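Local coordinates for GDSL-like Lipase/Acylhydrolase family protein (Neisseria meningitidis, PDB 4K7J) that probably removes O-acetyl groups from peptidoglycan, acting as an esterase of the SGNH hydrolase family, at residues Q220-S225 and E263-D268; D268-I273 and I282-A287. One frame throughout, in Å; residues are numbered along the deposited sequence.

Contact 1: residues Q220-S225 and E263-D268; sequences QLTQWS and EQKWLD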
loop_
_atom_site.group_PDB
_atom_site.type_symbol
_atom_site.label_atom_id
_atom_site.label_comp_id
_atom_site.label_asym_id
_atom_site.label_seq_id
_atom_site.Cartn_x
_atom_site.Cartn_y
_atom_site.Cartn_z
ATOM N N GLN A 220 5.278 -6.462 9.794
ATOM C CA GLN A 220 5.975 -7.493 9.031
ATOM C C GLN A 220 4.936 -8.218 8.179
ATOM O O GLN A 220 3.754 -8.209 8.526
ATOM C CB GLN A 220 6.629 -8.481 9.980
ATOM C CG GLN A 220 7.716 -7.855 10.871
ATOM C CD GLN A 220 8.256 -8.858 11.858
ATOM O OE1 GLN A 220 8.518 -10.022 11.506
ATOM N NE2 GLN A 220 8.385 -8.439 13.112
ATOM N N LEU A 221 5.362 -8.835 7.075
ATOM C CA LEU A 221 4.407 -9.461 6.154
ATOM C C LEU A 221 3.583 -10.557 6.802
ATOM O O LEU A 221 2.394 -10.681 6.526
ATOM C CB LEU A 221 5.096 -10.016 4.898
ATOM C CG LEU A 221 4.176 -10.831 3.981
ATOM C CD1 LEU A 221 3.087 -9.956 3.384
ATOM C CD2 LEU A 221 4.932 -11.542 2.898
ATOM N N THR A 222 4.212 -11.350 7.667
ATOM C CA THR A 222 3.518 -12.450 8.330
ATOM C C THR A 222 2.410 -11.945 9.243
ATOM O O THR A 222 1.506 -12.698 9.599
ATOM C CB THR A 222 4.474 -13.343 9.149
ATOM O OG1 THR A 222 5.137 -12.560 10.160
ATOM C CG2 THR A 222 5.503 -13.996 8.234
ATOM N N GLN A 223 2.471 -10.672 9.610
ATOM C CA GLN A 223 1.472 -10.110 10.507
ATOM C C GLN A 223 0.151 -9.779 9.814
ATOM O O GLN A 223 -0.737 -9.218 10.437
ATOM C CB GLN A 223 2.020 -8.897 11.262
ATOM C CG GLN A 223 3.105 -9.299 12.267
ATOM C CD GLN A 223 3.845 -8.121 12.832
ATOM O OE1 GLN A 223 3.964 -7.095 12.184
ATOM N NE2 GLN A 223 4.347 -8.262 14.057
ATOM N N TRP A 224 0.018 -10.136 8.537
ATOM C CA TRP A 224 -1.306 -10.199 7.927
ATOM C C TRP A 224 -2.213 -11.153 8.731
ATOM O O TRP A 224 -3.448 -11.055 8.676
ATOM C CB TRP A 224 -1.225 -10.666 6.471
ATOM C CG TRP A 224 -0.667 -9.646 5.497
ATOM C CD1 TRP A 224 0.116 -8.560 5.784
ATOM C CD2 TRP A 224 -0.865 -9.635 4.079
ATOM N NE1 TRP A 224 0.414 -7.876 4.630
ATOM C CE2 TRP A 224 -0.170 -8.523 3.569
ATOM C CE3 TRP A 224 -1.565 -10.464 3.190
ATOM C CZ2 TRP A 224 -0.153 -8.213 2.209
ATOM C CZ3 TRP A 224 -1.545 -10.157 1.841
ATOM C CH2 TRP A 224 -0.846 -9.036 1.363
ATOM N N SER A 225 -1.599 -12.071 9.479
ATOM C CA SER A 225 -2.351 -13.011 10.323
ATOM C C SER A 225 -3.189 -12.304 11.410
ATOM O O SER A 225 -4.157 -12.868 11.924
ATOM C CB SER A 225 -1.415 -14.053 10.955
ATOM O OG SER A 225 -0.684 -13.480 12.020
ATOM N N GLU A 263 10.294 -17.680 5.207
ATOM C CA GLU A 263 10.295 -17.911 3.756
ATOM C C GLU A 263 9.063 -18.686 3.281
ATOM O O GLU A 263 8.463 -18.346 2.261
ATOM C CB GLU A 263 11.577 -18.647 3.339
ATOM C CG GLU A 263 11.723 -18.904 1.838
ATOM C CD GLU A 263 13.176 -19.185 1.429
ATOM O OE1 GLU A 263 14.084 -19.024 2.275
ATOM O OE2 GLU A 263 13.412 -19.561 0.264
ATOM N N GLN A 264 8.690 -19.733 4.014
ATOM C CA GLN A 264 7.518 -20.521 3.639
ATOM C C GLN A 264 6.239 -19.692 3.753
ATOM O O GLN A 264 5.336 -19.807 2.920
ATOM C CB GLN A 264 7.393 -21.786 4.496
ATOM C CG GLN A 264 6.426 -22.812 3.908
ATOM C CD GLN A 264 6.295 -24.065 4.761
ATOM O OE1 GLN A 264 6.362 -24.005 5.993
ATOM N NE2 GLN A 264 6.108 -25.211 4.107
ATOM N N LYS A 265 6.164 -18.854 4.784
ATOM C CA LYS A 265 4.996 -17.989 4.956
ATOM C C LYS A 265 4.914 -16.967 3.844
ATOM O O LYS A 265 3.837 -16.701 3.312
ATOM C CB LYS A 265 5.006 -17.320 6.328
ATOM C CG LYS A 265 4.621 -18.289 7.426
ATOM C CD LYS A 265 4.615 -17.655 8.796
ATOM C CE LYS A 265 4.207 -18.682 9.854
ATOM N NZ LYS A 265 4.022 -18.045 11.193
ATOM N N TRP A 266 6.062 -16.418 3.467
ATOM C CA TRP A 266 6.109 -15.457 2.368
ATOM C C TRP A 266 5.646 -16.105 1.063
ATOM O O TRP A 266 4.811 -15.551 0.348
ATOM C CB TRP A 266 7.520 -14.877 2.217
ATOM C CG TRP A 266 7.779 -13.692 3.099
ATOM C CD1 TRP A 266 7.760 -13.656 4.469
ATOM C CD2 TRP A 266 8.109 -12.368 2.667
ATOM N NE1 TRP A 266 8.048 -12.381 4.908
ATOM C CE2 TRP A 266 8.259 -11.574 3.822
ATOM C CE3 TRP A 266 8.268 -11.769 1.411
ATOM C CZ2 TRP A 266 8.579 -10.213 3.756
ATOM C CZ3 TRP A 266 8.588 -10.420 1.352
ATOM C CH2 TRP A 266 8.737 -9.662 2.517
ATOM N N LEU A 267 6.181 -17.280 0.752
ATOM C CA LEU A 267 5.744 -18.008 -0.443
ATOM C C LEU A 267 4.243 -18.288 -0.415
ATOM O O LEU A 267 3.566 -18.122 -1.413
ATOM C CB LEU A 267 6.516 -19.323 -0.579
ATOM C CG LEU A 267 7.983 -19.095 -0.945
ATOM C CD1 LEU A 267 8.862 -20.286 -0.563
ATOM C CD2 LEU A 267 8.090 -18.780 -2.434
ATOM N N ASP A 268 3.738 -18.726 0.738
ATOM C CA ASP A 268 2.301 -18.932 0.918
ATOM C C ASP A 268 1.501 -17.666 0.619
ATOM O O ASP A 268 0.471 -17.720 -0.053
ATOM C CB ASP A 268 1.980 -19.396 2.340
ATOM C CG ASP A 268 2.444 -20.812 2.613
ATOM O OD1 ASP A 268 2.790 -21.532 1.643
ATOM O OD2 ASP A 268 2.458 -21.206 3.802
HETATM O O HOH W 1 7.321 -11.391 7.403
#

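Contact 2: residues D268-I273 and I282-A287; sequences DTVRQI and ILIIGA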
loop_
_atom_site.group_PDB
_atom_site.type_symbol
_atom_site.label_atom_id
_atom_site.label_comp_id
_atom_site.label_asym_id
_atom_site.label_seq_id
_atom_site.Cartn_x
_atom_site.Cartn_y
_atom_site.Cartn_z
ATOM N N ASP A 268 3.738 -18.726 0.738
ATOM C CA ASP A 268 2.301 -18.932 0.918
ATOM C C ASP A 268 1.501 -17.666 0.619
ATOM O O ASP A 268 0.471 -17.720 -0.053
ATOM C CB ASP A 268 1.980 -19.396 2.340
ATOM C CG ASP A 268 2.444 -20.812 2.613
ATOM O OD1 ASP A 268 2.790 -21.532 1.643
ATOM O OD2 ASP A 268 2.458 -21.206 3.802
ATOM N N THR A 269 1.975 -16.532 1.130
ATOM C CA THR A 269 1.297 -15.264 0.929
ATOM C C THR A 269 1.252 -14.873 -0.547
ATOM O O THR A 269 0.218 -14.416 -1.037
ATOM C CB THR A 269 1.933 -14.127 1.768
ATOM O OG1 THR A 269 2.025 -14.529 3.140
ATOM C CG2 THR A 269 1.086 -12.873 1.684
ATOM N N VAL A 270 2.365 -15.054 -1.259
ATOM C CA VAL A 270 2.403 -14.767 -2.697
ATOM C C VAL A 270 1.426 -15.668 -3.462
ATOM O O VAL A 270 0.686 -15.204 -4.324
ATOM C CB VAL A 270 3.829 -14.909 -3.279
ATOM C CG1 VAL A 270 3.804 -14.827 -4.803
ATOM C CG2 VAL A 270 4.759 -13.829 -2.703
ATOM N N ARG A 271 1.436 -16.954 -3.128
ATOM C CA ARG A 271 0.497 -17.917 -3.699
ATOM C C ARG A 271 -0.940 -17.438 -3.509
ATOM O O ARG A 271 -1.744 -17.398 -4.454
ATOM C CB ARG A 271 0.674 -19.271 -3.005
ATOM C CG ARG A 271 0.270 -20.462 -3.842
ATOM C CD ARG A 271 0.026 -21.716 -2.990
ATOM N NE ARG A 271 0.873 -21.819 -1.797
ATOM C CZ ARG A 271 2.195 -22.013 -1.806
ATOM N NH1 ARG A 271 2.858 -22.096 -2.955
ATOM N NH2 ARG A 271 2.863 -22.105 -0.658
ATOM N N GLN A 272 -1.256 -17.055 -2.278
ATOM C CA GLN A 272 -2.589 -16.571 -1.967
ATOM C C GLN A 272 -2.979 -15.304 -2.714
ATOM O O GLN A 272 -4.123 -15.177 -3.170
ATOM C CB GLN A 272 -2.761 -16.434 -0.462
ATOM C CG GLN A 272 -2.825 -17.799 0.202
ATOM C CD GLN A 272 -2.742 -17.725 1.703
ATOM O OE1 GLN A 272 -3.350 -16.858 2.329
ATOM N NE2 GLN A 272 -1.976 -18.634 2.294
ATOM N N ILE A 273 -2.034 -14.379 -2.864
ATOM C CA ILE A 273 -2.279 -13.185 -3.661
ATOM C C ILE A 273 -2.620 -13.558 -5.107
ATOM O O ILE A 273 -3.556 -13.014 -5.697
ATOM C CB ILE A 273 -1.056 -12.219 -3.643
ATOM C CG1 ILE A 273 -0.891 -11.585 -2.254
ATOM C CG2 ILE A 273 -1.204 -11.153 -4.714
ATOM C CD1 ILE A 273 0.465 -10.883 -2.042
ATOM N N ILE A 282 2.911 -8.854 -9.287
ATOM C CA ILE A 282 3.413 -8.737 -7.922
ATOM C C ILE A 282 4.861 -8.233 -7.927
ATOM O O ILE A 282 5.701 -8.733 -8.682
ATOM C CB ILE A 282 3.354 -10.080 -7.196
ATOM C CG1 ILE A 282 1.922 -10.621 -7.182
ATOM C CG2 ILE A 282 3.864 -9.932 -5.786
ATOM C CD1 ILE A 282 1.815 -11.985 -6.580
ATOM N N LEU A 283 5.147 -7.237 -7.094
ATOM C CA LEU A 283 6.499 -6.709 -6.961
ATOM C C LEU A 283 6.929 -6.766 -5.505
ATOM O O LEU A 283 6.247 -6.226 -4.630
ATOM C CB LEU A 283 6.566 -5.261 -7.433
ATOM C CG LEU A 283 7.885 -4.563 -7.049
ATOM C CD1 LEU A 283 9.025 -5.045 -7.924
ATOM C CD2 LEU A 283 7.786 -3.050 -7.087
ATOM N N ILE A 284 8.047 -7.430 -5.242
ATOM C CA ILE A 284 8.611 -7.464 -3.896
ATOM C C ILE A 284 9.743 -6.443 -3.773
ATOM O O ILE A 284 10.729 -6.484 -4.526
ATOM C CB ILE A 284 9.100 -8.875 -3.526
ATOM C CG1 ILE A 284 7.885 -9.786 -3.309
ATOM C CG2 ILE A 284 9.988 -8.833 -2.288
ATOM C CD1 ILE A 284 8.213 -11.238 -3.074
ATOM N N ILE A 285 9.581 -5.513 -2.839
ATOM C CA ILE A 285 10.600 -4.512 -2.567
ATOM C C ILE A 285 11.558 -5.023 -1.491
ATOM O O ILE A 285 11.195 -5.119 -0.321
ATOM C CB ILE A 285 9.974 -3.184 -2.134
ATOM C CG1 ILE A 285 9.217 -2.567 -3.314
ATOM C CG2 ILE A 285 11.061 -2.218 -1.659
ATOM C CD1 ILE A 285 8.830 -1.123 -3.103
ATOM N N GLY A 286 12.770 -5.390 -1.901
ATOM C CA GLY A 286 13.770 -5.850 -0.953
ATOM C C GLY A 286 14.072 -4.754 0.049
ATOM O O GLY A 286 14.085 -3.578 -0.311
ATOM N N ALA A 287 14.290 -5.127 1.306
ATOM C CA ALA A 287 14.526 -4.146 2.354
ATOM C C ALA A 287 15.714 -3.219 2.030
ATOM O O ALA A 287 16.721 -3.667 1.467
ATOM C CB ALA A 287 14.738 -4.843 3.679
#

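Contact 1: residues Q220-S225 and E263-D268
Leu221 lays its CD2 methyl over one face of the Trp266 indole, 3.4 Å from the centroid of the five-membered ring and only 16° off the ring normal. This is a CH-pi contact, and a tight one: Leu221 CD2 is 3.3 Å from Trp266 CD2 at the ring fusion. Leu221 CB adds a second foothold, 3.7 Å from Trp266 CZ2, and CB and CD2 together lie against atoms of both rings. With CG anti to the backbone N (chi1 173°), the side chain reaches across to the helix, while its other methyl, CD1, lies above a face of Trp224, offset toward the rim. The contact joins a 3-10 segment after strand 208-215 to helix 259-276 in the alpha/beta domain of the SGNH hydrolases. Val315 and Gln312 of helix 305-318 also touch the indole, which is buried. A water accepts from the indole N-H and from a backbone N-H of the 3-10 segment, 2.8 Å from Trp266 NE1 and 3.1 Å from Thr222 N. Toward solvent, the Thr222 CG2 methyl meets the extended aliphatic chain of Lys265 at about a right angle, 3.8 Å from its CD. Within 220-225, Gln220 N donates to Gln223 OE1 at 2.8 Å, from above the carbonyl plane. From helix 249-252, the carboxylate of Glu251 receives the Leu221 N-H.

Contact 2: residues D268-I273 and I282-A287
With CG1 anti to the carbonyl carbon (chi1 -58°) and the chain extended beyond it (chi2 175°), Ile282 sends its CD1 methyl up from the sheet to the helix, where Val270 has CG1 anti to its backbone N and presents that methyl to the incoming tip. Helix 259-276 and strand 281-286 are the last two elements of a beta-alpha-beta crossover that starts from strand 242-246, the two strands lying side by side and parallel in the central sheet of the SGNH alpha/beta fold. The helical segment 268-273 and strand segment 282-286 run at 153°, nearly antiparallel, with axes 10.8 Å apart. Val270 and Ile273, three residues apart, face the sheet together; Ile282 and Ile284, alternate residues of the strand, answer them, and every contact between the two segments is between aliphatic carbons. Leu245 of the neighbouring strand and Leu235 of helix 231-236 also touch Ile273, while Thr321 lies against both Val270 and Ile284. The two methyls of Val270 are shared out along the strand: Val270 CG2 comes to 4.3 Å from Ile284 CD1, a loose touch, whereas Val270 CG1 is 3.9 Å from Ile282 CD1. Closest of all is Ile273, whose CG2 branch reaches to 3.6 Å from that same Ile282 CD1.

How the contacts relate
Both contacts use helix 259-276, in succession along its length, and they meet directly where Trp266 CZ3 lies 4.2 Å from Ile284 CG2. Contact 2 is fully buried and purely aliphatic, pressing the helix onto its own sheet. Contact 1 lies nearer the surface and is more mixed, combining aromatic packing with a bridging water and a lysine chain at the margin. Their centres are about 9 Å apart, and the packing runs on between them: Thr269 CG2 is 3.8 Å from Trp224 CZ3 and 3.9 Å from Leu221 CD1. Deeper in, Trp224 CH2 lies 4.1 Å from Ile273 CD1, and the 3-10 segment thereby also meets a residue that packs against strand 281-286.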